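Local coordinates for chitinase (Chromobacterium violaceum, PDB 4TXG), which probably hydrolyses the glycosidic bonds of chitin as a family 18 glycoside hydrolase and probably binds the polymer as well, at residues A[127-132]-A[352-357]; A[502-507]-A[538-543]; A[291-296]-A[347-352]. All blocks are in the same frame, centred on the assembly; numbering follows the deposited sequence.

Contact 1 (A[127-132]-A[352-357])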
loop_
_atom_site.group_PDB
_atom_site.type_symbol
_atom_site.label_atom_id
_atom_site.label_comp_id
_atom_site.label_asym_id
_atom_site.label_seq_id
_atom_site.Cartn_x
_atom_site.Cartn_y
_atom_site.Cartn_z
ATOM N N ALA A 127 14.206 8.440 -7.453
ATOM C CA ALA A 127 15.250 9.349 -7.018
ATOM C C ALA A 127 16.529 8.582 -6.702
ATOM O O ALA A 127 16.565 7.798 -5.760
ATOM C CB ALA A 127 14.790 10.130 -5.798
ATOM N N GLN A 128 17.581 8.807 -7.478
ATOM C CA GLN A 128 18.846 8.143 -7.177
ATOM C C GLN A 128 19.735 9.022 -6.310
ATOM O O GLN A 128 19.738 10.243 -6.434
ATOM C CB GLN A 128 19.602 7.758 -8.450
ATOM C CG GLN A 128 20.885 6.973 -8.152
ATOM C CD GLN A 128 21.876 6.974 -9.292
ATOM O OE1 GLN A 128 21.494 6.989 -10.463
ATOM N NE2 GLN A 128 23.166 6.961 -8.955
ATOM N N THR A 129 20.485 8.377 -5.426
ATOM C CA THR A 129 21.505 9.048 -4.637
ATOM C C THR A 129 22.637 9.529 -5.543
ATOM O O THR A 129 23.395 8.724 -6.091
ATOM C CB THR A 129 22.052 8.109 -3.546
ATOM O OG1 THR A 129 20.972 7.691 -2.698
ATOM C CG2 THR A 129 23.120 8.811 -2.717
ATOM N N GLN A 130 22.751 10.847 -5.695
ATOM C CA GLN A 130 23.671 11.450 -6.662
ATOM C C GLN A 130 25.114 10.941 -6.586
ATOM O O GLN A 130 25.750 10.963 -5.531
ATOM C CB GLN A 130 23.676 12.978 -6.505
ATOM C CG GLN A 130 24.654 13.686 -7.443
ATOM C CD GLN A 130 24.786 15.178 -7.163
ATOM O OE1 GLN A 130 24.013 15.990 -7.674
ATOM N NE2 GLN A 130 25.775 15.543 -6.354
ATOM N N GLY A 131 25.619 10.482 -7.726
ATOM C CA GLY A 131 27.008 10.090 -7.852
ATOM C C GLY A 131 27.325 8.659 -7.451
ATOM O O GLY A 131 28.348 8.113 -7.863
ATOM N N VAL A 132 26.465 8.059 -6.633
ATOM C CA VAL A 132 26.684 6.690 -6.168
ATOM C C VAL A 132 26.391 5.711 -7.296
ATOM O O VAL A 132 25.358 5.811 -7.962
ATOM C CB VAL A 132 25.808 6.370 -4.933
ATOM C CG1 VAL A 132 25.915 4.889 -4.545
ATOM C CG2 VAL A 132 26.207 7.275 -3.756
ATOM N N ARG A 352 21.147 5.279 2.438
ATOM C CA ARG A 352 21.959 4.241 3.064
ATOM C C ARG A 352 21.929 2.955 2.254
ATOM O O ARG A 352 22.955 2.280 2.108
ATOM C CB ARG A 352 21.495 3.946 4.495
ATOM C CG ARG A 352 21.608 5.132 5.436
ATOM C CD ARG A 352 23.027 5.675 5.546
ATOM N NE ARG A 352 23.072 6.700 6.588
ATOM C CZ ARG A 352 22.771 7.982 6.400
ATOM N NH1 ARG A 352 22.424 8.430 5.196
ATOM N NH2 ARG A 352 22.821 8.824 7.421
ATOM N N LEU A 353 20.757 2.609 1.729
ATOM C CA LEU A 353 20.653 1.388 0.938
ATOM C C LEU A 353 21.351 1.533 -0.419
ATOM O O LEU A 353 21.943 0.568 -0.909
ATOM C CB LEU A 353 19.195 0.981 0.758
ATOM C CG LEU A 353 18.613 0.264 1.983
ATOM C CD1 LEU A 353 17.254 -0.298 1.646
ATOM C CD2 LEU A 353 19.532 -0.837 2.455
ATOM N N ASP A 354 21.300 2.719 -1.023
ATOM C CA ASP A 354 22.033 2.947 -2.272
ATOM C C ASP A 354 23.539 2.796 -2.063
ATOM O O ASP A 354 24.218 2.171 -2.866
ATOM C CB ASP A 354 21.744 4.340 -2.857
ATOM C CG ASP A 354 20.399 4.416 -3.579
ATOM O OD1 ASP A 354 19.737 3.376 -3.748
ATOM O OD2 ASP A 354 20.009 5.534 -3.979
ATOM N N ARG A 355 24.066 3.387 -0.993
ATOM C CA ARG A 355 25.495 3.271 -0.707
ATOM C C ARG A 355 25.895 1.832 -0.402
ATOM O O ARG A 355 26.936 1.365 -0.870
ATOM C CB ARG A 355 25.886 4.174 0.459
ATOM C CG ARG A 355 25.724 5.643 0.139
ATOM C CD ARG A 355 26.137 6.531 1.298
ATOM N NE ARG A 355 25.603 7.874 1.100
ATOM C CZ ARG A 355 26.189 8.809 0.366
ATOM N NH1 ARG A 355 25.617 10.001 0.233
ATOM N NH2 ARG A 355 27.350 8.553 -0.230
ATOM N N ALA A 356 25.074 1.131 0.377
ATOM C CA ALA A 356 25.334 -0.275 0.693
ATOM C C ALA A 356 25.316 -1.135 -0.577
ATOM O O ALA A 356 26.143 -2.033 -0.742
ATOM C CB ALA A 356 24.313 -0.798 1.705
ATOM N N ALA A 357 24.372 -0.851 -1.471
ATOM C CA ALA A 357 24.258 -1.585 -2.730
ATOM C C ALA A 357 25.513 -1.403 -3.582
ATOM O O ALA A 357 26.017 -2.351 -4.178
ATOM C CB ALA A 357 23.017 -1.125 -3.499
#

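Contact 2 (A[502-507]-A[538-543])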
loop_
_atom_site.group_PDB
_atom_site.type_symbol
_atom_site.label_atom_id
_atom_site.label_comp_id
_atom_site.label_asym_id
_atom_site.label_seq_id
_atom_site.Cartn_x
_atom_site.Cartn_y
_atom_site.Cartn_z
ATOM N N ASP A 502 -18.034 -17.576 12.443
ATOM C CA ASP A 502 -17.890 -16.508 11.448
ATOM C C ASP A 502 -16.649 -15.634 11.659
ATOM O O ASP A 502 -16.498 -14.603 10.999
ATOM C CB ASP A 502 -19.124 -15.604 11.465
ATOM C CG ASP A 502 -20.389 -16.334 11.096
ATOM O OD1 ASP A 502 -20.326 -17.226 10.218
ATOM O OD2 ASP A 502 -21.449 -16.011 11.685
ATOM N N ASN A 503 -15.755 -16.038 12.558
ATOM C CA ASN A 503 -14.679 -15.153 12.994
ATOM C C ASN A 503 -13.458 -15.947 13.483
ATOM O O ASN A 503 -12.862 -15.619 14.504
ATOM C CB ASN A 503 -15.222 -14.229 14.100
ATOM C CG ASN A 503 -14.273 -13.095 14.468
ATOM O OD1 ASN A 503 -13.606 -12.507 13.618
ATOM N ND2 ASN A 503 -14.218 -12.783 15.760
ATOM N N ILE A 504 -13.082 -16.996 12.753
ATOM C CA ILE A 504 -12.122 -17.954 13.305
ATOM C C ILE A 504 -10.686 -17.436 13.363
ATOM O O ILE A 504 -9.864 -17.987 14.086
ATOM C CB ILE A 504 -12.142 -19.298 12.529
ATOM C CG1 ILE A 504 -11.420 -19.206 11.181
ATOM C CG2 ILE A 504 -13.575 -19.794 12.369
ATOM C CD1 ILE A 504 -11.185 -20.598 10.534
ATOM N N TRP A 505 -10.387 -16.376 12.617
ATOM C CA TRP A 505 -9.061 -15.770 12.682
ATOM C C TRP A 505 -9.079 -14.511 13.549
ATOM O O TRP A 505 -8.341 -13.562 13.299
ATOM C CB TRP A 505 -8.549 -15.450 11.281
ATOM C CG TRP A 505 -7.709 -16.547 10.703
ATOM C CD1 TRP A 505 -7.555 -17.813 11.191
ATOM C CD2 TRP A 505 -6.901 -16.469 9.523
ATOM N NE1 TRP A 505 -6.693 -18.529 10.388
ATOM C CE2 TRP A 505 -6.281 -17.725 9.356
ATOM C CE3 TRP A 505 -6.640 -15.457 8.595
ATOM C CZ2 TRP A 505 -5.408 -17.994 8.295
ATOM C CZ3 TRP A 505 -5.779 -15.730 7.542
ATOM C CH2 TRP A 505 -5.171 -16.981 7.406
ATOM N N HIS A 506 -9.918 -14.522 14.580
ATOM C CA HIS A 506 -10.003 -13.407 15.522
ATOM C C HIS A 506 -8.718 -13.182 16.312
ATOM O O HIS A 506 -7.915 -14.102 16.506
ATOM C CB HIS A 506 -11.141 -13.639 16.512
ATOM C CG HIS A 506 -11.001 -14.907 17.296
ATOM N ND1 HIS A 506 -11.665 -16.068 16.960
ATOM C CD2 HIS A 506 -10.257 -15.203 18.388
ATOM C CE1 HIS A 506 -11.342 -17.022 17.815
ATOM N NE2 HIS A 506 -10.491 -16.524 18.693
ATOM N N ASP A 507 -8.541 -11.947 16.764
ATOM C CA ASP A 507 -7.605 -11.629 17.832
ATOM C C ASP A 507 -8.316 -11.771 19.178
ATOM O O ASP A 507 -9.548 -11.843 19.237
ATOM C CB ASP A 507 -7.047 -10.212 17.673
ATOM C CG ASP A 507 -6.137 -10.071 16.464
ATOM O OD1 ASP A 507 -5.425 -11.043 16.138
ATOM O OD2 ASP A 507 -6.137 -8.987 15.840
ATOM N N ALA A 538 -11.494 -26.986 16.238
ATOM C CA ALA A 538 -10.967 -27.326 17.555
ATOM C C ALA A 538 -9.499 -26.916 17.673
ATOM O O ALA A 538 -9.055 -26.474 18.736
ATOM C CB ALA A 538 -11.136 -28.817 17.834
ATOM N N ALA A 539 -8.756 -27.027 16.573
ATOM C CA ALA A 539 -7.339 -26.659 16.572
ATOM C C ALA A 539 -7.133 -25.161 16.800
ATOM O O ALA A 539 -6.043 -24.743 17.200
ATOM C CB ALA A 539 -6.678 -27.093 15.260
ATOM N N TYR A 540 -8.170 -24.358 16.549
ATOM C CA TYR A 540 -8.121 -22.923 16.820
ATOM C C TYR A 540 -8.652 -22.600 18.216
ATOM O O TYR A 540 -8.817 -21.433 18.569
ATOM C CB TYR A 540 -8.914 -22.136 15.768
ATOM C CG TYR A 540 -8.119 -21.873 14.505
ATOM C CD1 TYR A 540 -7.041 -20.995 14.515
ATOM C CD2 TYR A 540 -8.435 -22.511 13.315
ATOM C CE1 TYR A 540 -6.292 -20.762 13.373
ATOM C CE2 TYR A 540 -7.690 -22.283 12.160
ATOM C CZ TYR A 540 -6.623 -21.406 12.199
ATOM O OH TYR A 540 -5.884 -21.177 11.063
ATOM N N GLY A 541 -8.914 -23.636 19.001
ATOM C CA GLY A 541 -9.441 -23.462 20.346
ATOM C C GLY A 541 -10.909 -23.086 20.337
ATOM O O GLY A 541 -11.428 -22.519 21.297
ATOM N N ILE A 542 -11.583 -23.411 19.242
ATOM C CA ILE A 542 -12.986 -23.064 19.078
ATOM C C ILE A 542 -13.854 -24.276 19.386
ATOM O O ILE A 542 -13.796 -25.275 18.675
ATOM C CB ILE A 542 -13.280 -22.558 17.651
ATOM C CG1 ILE A 542 -12.542 -21.243 17.391
ATOM C CG2 ILE A 542 -14.770 -22.391 17.445
ATOM C CD1 ILE A 542 -12.591 -20.779 15.944
ATOM N N ASP A 543 -14.641 -24.183 20.453
ATOM C CA ASP A 543 -15.497 -25.289 20.881
ATOM C C ASP A 543 -16.699 -25.424 19.947
ATOM O O ASP A 543 -17.633 -24.630 20.020
ATOM C CB ASP A 543 -15.955 -25.066 22.325
ATOM C CG ASP A 543 -16.734 -26.247 22.900
ATOM O OD1 ASP A 543 -17.146 -27.156 22.146
ATOM O OD2 ASP A 543 -16.947 -26.250 24.129
HETATM O O HOH W 1 -9.088 -18.490 20.293
#

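Contact 3 (A[291-296]-A[347-352])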
loop_
_atom_site.group_PDB
_atom_site.type_symbol
_atom_site.label_atom_id
_atom_site.label_comp_id
_atom_site.label_asym_id
_atom_site.label_seq_id
_atom_site.Cartn_x
_atom_site.Cartn_y
_atom_site.Cartn_z
ATOM N N ASN A 291 18.716 7.840 11.471
ATOM C CA ASN A 291 20.030 7.302 11.144
ATOM C C ASN A 291 20.250 5.928 11.767
ATOM O O ASN A 291 20.768 5.019 11.113
ATOM C CB ASN A 291 21.142 8.252 11.600
ATOM C CG ASN A 291 21.268 9.484 10.721
ATOM O OD1 ASN A 291 20.679 9.569 9.642
ATOM N ND2 ASN A 291 22.056 10.446 11.179
ATOM N N ALA A 292 19.865 5.772 13.031
ATOM C CA ALA A 292 20.018 4.482 13.698
ATOM C C ALA A 292 19.197 3.418 12.992
ATOM O O ALA A 292 19.664 2.293 12.768
ATOM C CB ALA A 292 19.608 4.577 15.166
ATOM N N PHE A 293 17.967 3.773 12.642
ATOM C CA PHE A 293 17.105 2.816 11.964
ATOM C C PHE A 293 17.677 2.421 10.602
ATOM O O PHE A 293 17.759 1.233 10.272
ATOM C CB PHE A 293 15.690 3.376 11.789
ATOM C CG PHE A 293 14.785 2.443 11.053
ATOM C CD1 PHE A 293 14.217 1.356 11.707
ATOM C CD2 PHE A 293 14.535 2.620 9.706
ATOM C CE1 PHE A 293 13.389 0.471 11.024
ATOM C CE2 PHE A 293 13.707 1.745 9.021
ATOM C CZ PHE A 293 13.139 0.672 9.684
ATOM N N SER A 294 18.061 3.416 9.812
ATOM C CA SER A 294 18.529 3.162 8.453
ATOM C C SER A 294 19.792 2.318 8.447
ATOM O O SER A 294 19.900 1.359 7.677
ATOM C CB SER A 294 18.751 4.481 7.718
ATOM O OG SER A 294 17.508 5.179 7.623
ATOM N N ASP A 295 20.742 2.648 9.313
ATOM C CA ASP A 295 21.947 1.824 9.415
ATOM C C ASP A 295 21.606 0.399 9.860
ATOM O O ASP A 295 22.228 -0.564 9.397
ATOM C CB ASP A 295 22.948 2.453 10.381
ATOM C CG ASP A 295 23.570 3.739 9.831
ATOM O OD1 ASP A 295 23.482 3.990 8.606
ATOM O OD2 ASP A 295 24.164 4.495 10.627
ATOM N N SER A 296 20.622 0.258 10.751
ATOM C CA SER A 296 20.238 -1.065 11.239
ATOM C C SER A 296 19.576 -1.880 10.127
ATOM O O SER A 296 19.695 -3.104 10.102
ATOM C CB SER A 296 19.306 -0.973 12.461
ATOM O OG SER A 296 17.981 -0.627 12.103
ATOM N N GLN A 347 14.098 9.259 2.533
ATOM C CA GLN A 347 15.274 9.807 1.855
ATOM C C GLN A 347 16.557 9.222 2.442
ATOM O O GLN A 347 17.497 8.887 1.714
ATOM C CB GLN A 347 15.310 11.337 1.949
ATOM C CG GLN A 347 16.512 11.917 1.217
ATOM C CD GLN A 347 16.429 13.417 1.016
ATOM O OE1 GLN A 347 15.399 14.039 1.281
ATOM N NE2 GLN A 347 17.517 14.006 0.534
ATOM N N THR A 348 16.583 9.067 3.761
ATOM C CA THR A 348 17.766 8.547 4.434
ATOM C C THR A 348 17.927 7.051 4.189
ATOM O O THR A 348 19.034 6.555 3.965
ATOM C CB THR A 348 17.714 8.824 5.948
ATOM O OG1 THR A 348 17.526 10.229 6.161
ATOM C CG2 THR A 348 19.027 8.398 6.623
ATOM N N LEU A 349 16.822 6.326 4.230
ATOM C CA LEU A 349 16.848 4.902 3.922
ATOM C C LEU A 349 17.350 4.662 2.495
ATOM O O LEU A 349 18.168 3.773 2.259
ATOM C CB LEU A 349 15.454 4.326 4.114
ATOM C CG LEU A 349 15.203 2.869 4.480
ATOM C CD1 LEU A 349 16.116 2.375 5.585
ATOM C CD2 LEU A 349 13.735 2.801 4.914
ATOM N N ARG A 350 16.873 5.481 1.561
ATOM C CA ARG A 350 17.294 5.413 0.159
ATOM C C ARG A 350 18.796 5.639 0.037
ATOM O O ARG A 350 19.501 4.897 -0.648
ATOM C CB ARG A 350 16.531 6.447 -0.680
ATOM C CG ARG A 350 16.959 6.535 -2.151
ATOM C CD ARG A 350 16.289 5.448 -3.001
ATOM N NE ARG A 350 16.968 4.157 -2.905
ATOM C CZ ARG A 350 16.382 2.985 -3.140
ATOM N NH1 ARG A 350 17.093 1.862 -3.055
ATOM N NH2 ARG A 350 15.085 2.937 -3.461
ATOM N N ASP A 351 19.281 6.662 0.731
ATOM C CA ASP A 351 20.704 6.984 0.735
ATOM C C ASP A 351 21.543 5.825 1.290
ATOM O O ASP A 351 22.541 5.420 0.681
ATOM C CB ASP A 351 20.950 8.255 1.554
ATOM C CG ASP A 351 22.419 8.640 1.613
ATOM O OD1 ASP A 351 23.154 8.064 2.441
ATOM O OD2 ASP A 351 22.837 9.514 0.824
ATOM N N ARG A 352 21.147 5.279 2.438
ATOM C CA ARG A 352 21.959 4.241 3.064
ATOM C C ARG A 352 21.929 2.955 2.254
ATOM O O ARG A 352 22.955 2.280 2.108
ATOM C CB ARG A 352 21.495 3.946 4.495
ATOM C CG ARG A 352 21.608 5.132 5.436
ATOM C CD ARG A 352 23.027 5.675 5.546
ATOM N NE ARG A 352 23.072 6.700 6.588
ATOM C CZ ARG A 352 22.771 7.982 6.400
ATOM N NH1 ARG A 352 22.424 8.430 5.196
ATOM N NH2 ARG A 352 22.821 8.824 7.421
HETATM O O HOH W 2 18.715 11.554 8.361
HETATM O O HOH W 3 24.009 6.972 9.411
#

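Contact 1 (A[127-132]-A[352-357])
T129 holds the carboxylate of D354 with two bonds to one oxygen. Its backbone N donates to D354 OD2 at 3.2 Å, meeting that oxygen nearly head-on, while the hydroxyl OG1 donates to D354 OD2 at 2.7 Å from the anti side, 22° out of the carboxylate plane. The two donors come from opposite faces of that plane. The hydroxyl gets there because OG1 lies beside T129's own backbone N (chi1 -59°), which brings it round to the same oxygen that the N-H reaches. D354 OD1 forms a salt bridge with R350 one turn back, and this second hold should fix the group's rotation.

Beside it, methyl groups pack on polar partners: V132 CG1 rests 3.6 Å from the backbone O of D354. The extended R355 side chain crosses T129 and V132 at about a right angle, and T129 CG2 and V132 CG2 lie over one face of its guanidinium; R355 NE is salt-bridged to D351. A type II turn from T129 to V132 brings both residues to the helix.

The contact pins the loop ahead of strand 155-161 onto one side of helix 338-360, whose other flank packs against helix 287-304 through L353 and A356.

Contact 2 (A[502-507]-A[538-543])
This is a loop-to-loop contact, part aromatic and part aliphatic, between the loops that flank helix 522-530. Both lie between barrel strands 457-462 and 599-603, in an inserted part that holds a four-stranded antiparallel sheet, consistent with the alpha+beta insertion of many family 18 chitinases. Its one direct hydrogen bond runs from W505 NE1 to Y540 OH, 2.8 Å long and nearly straight at 172°, with the phenol oxygen in the plane of the indole, which also has a cation-pi partner in R164. The rings meet obliquely, their planes 68° apart, and W505 CD1 packs 3.8 Å from Y540 CZ. On one face of the Y540 ring sits the carbonyl O of I504.

Deeper in, two isoleucines cross at about a right angle. I542 CD1 is 3.7 Å from I504 CB, while I504 CD1 turns to the Y540 ring. I542 CD1 also lies loosely at the edge of the H506 imidazole, near its plane. Within its own type I turn, H506 ND1 donates to N503 O at 2.8 Å; a water at NE2 bonds weakly to Y540 O.

A straight N-H to phenol bond fixes the tyrosine hydroxyl against the indole edge, whereas the isoleucines add contact without direction; the ND1 bond probably sets the imidazole's orientation.

Contact 3 (A[291-296]-A[347-352])
Two neighbouring outer helices of the family 18 TIM barrel pack side by side here, 287-304 and 338-360, running roughly the same way. The segment axes approach to 9.1 Å and cross at -37°. S294 is the small residue at the centre: its CA is 5.1 Å from that of L349, close enough for S294 CB to pack 3.7 Å from R352 CG and for the hydroxyl to sit among T348 CG2 and L349 CD1. With OG beside its own backbone N (chi1 -62°), that hydroxyl bonds back to I290 O, so a buried polar atom is satisfied within its helix.

On the solvent side R352 bends at chi2 (-58°) and carries its guanidinium across to helix 287-304. D295 OD1 lies at the guanidinium edge, in its plane, but the salt bridge to R352 NE is long and weak at 3.4 Å. A water bridges the same pair, donating to D295 OD2 and accepting from R352 NH2, while R352 NH1 bonds weakly to OD1 of D351, its salt-bridged neighbour on the same helix. T348 CG2 sits over one guanidinium face. A second water donates to N291 OD1 and to T348 OG1, which is also bonded to A344 O within its own helix.

On the inner side L349 CD2 meets the edge of the F293 ring, 4.2 Å from CE2. F293 and L349 both pack on I311 of strand 308-312, and L349 also reaches I366 of strand 365-371, seating the helix pair on the barrel wall.

How the contacts relate
Contacts 1 and 3 use the same helix, 338-360, and lie about 11 Å apart between centres. Contact 3, partly buried, joins it to a neighbouring barrel helix, with hydrophobic residues inward and a charged, watered rim outward; contact 1 adds a loop at the surface. They touch where T129 packs against D351, whose carboxylate serves arginines R352 and R355. Contact 2, also partly buried, stands apart, its centre about 47 Å from that of contact 1 and across the chain's centre. It joins loops rather than helices, with one neutral hydrogen bond and no ion pair, where contact 3 has a weak salt bridge across it and contact 1 a carboxylate held by N-H and O-H.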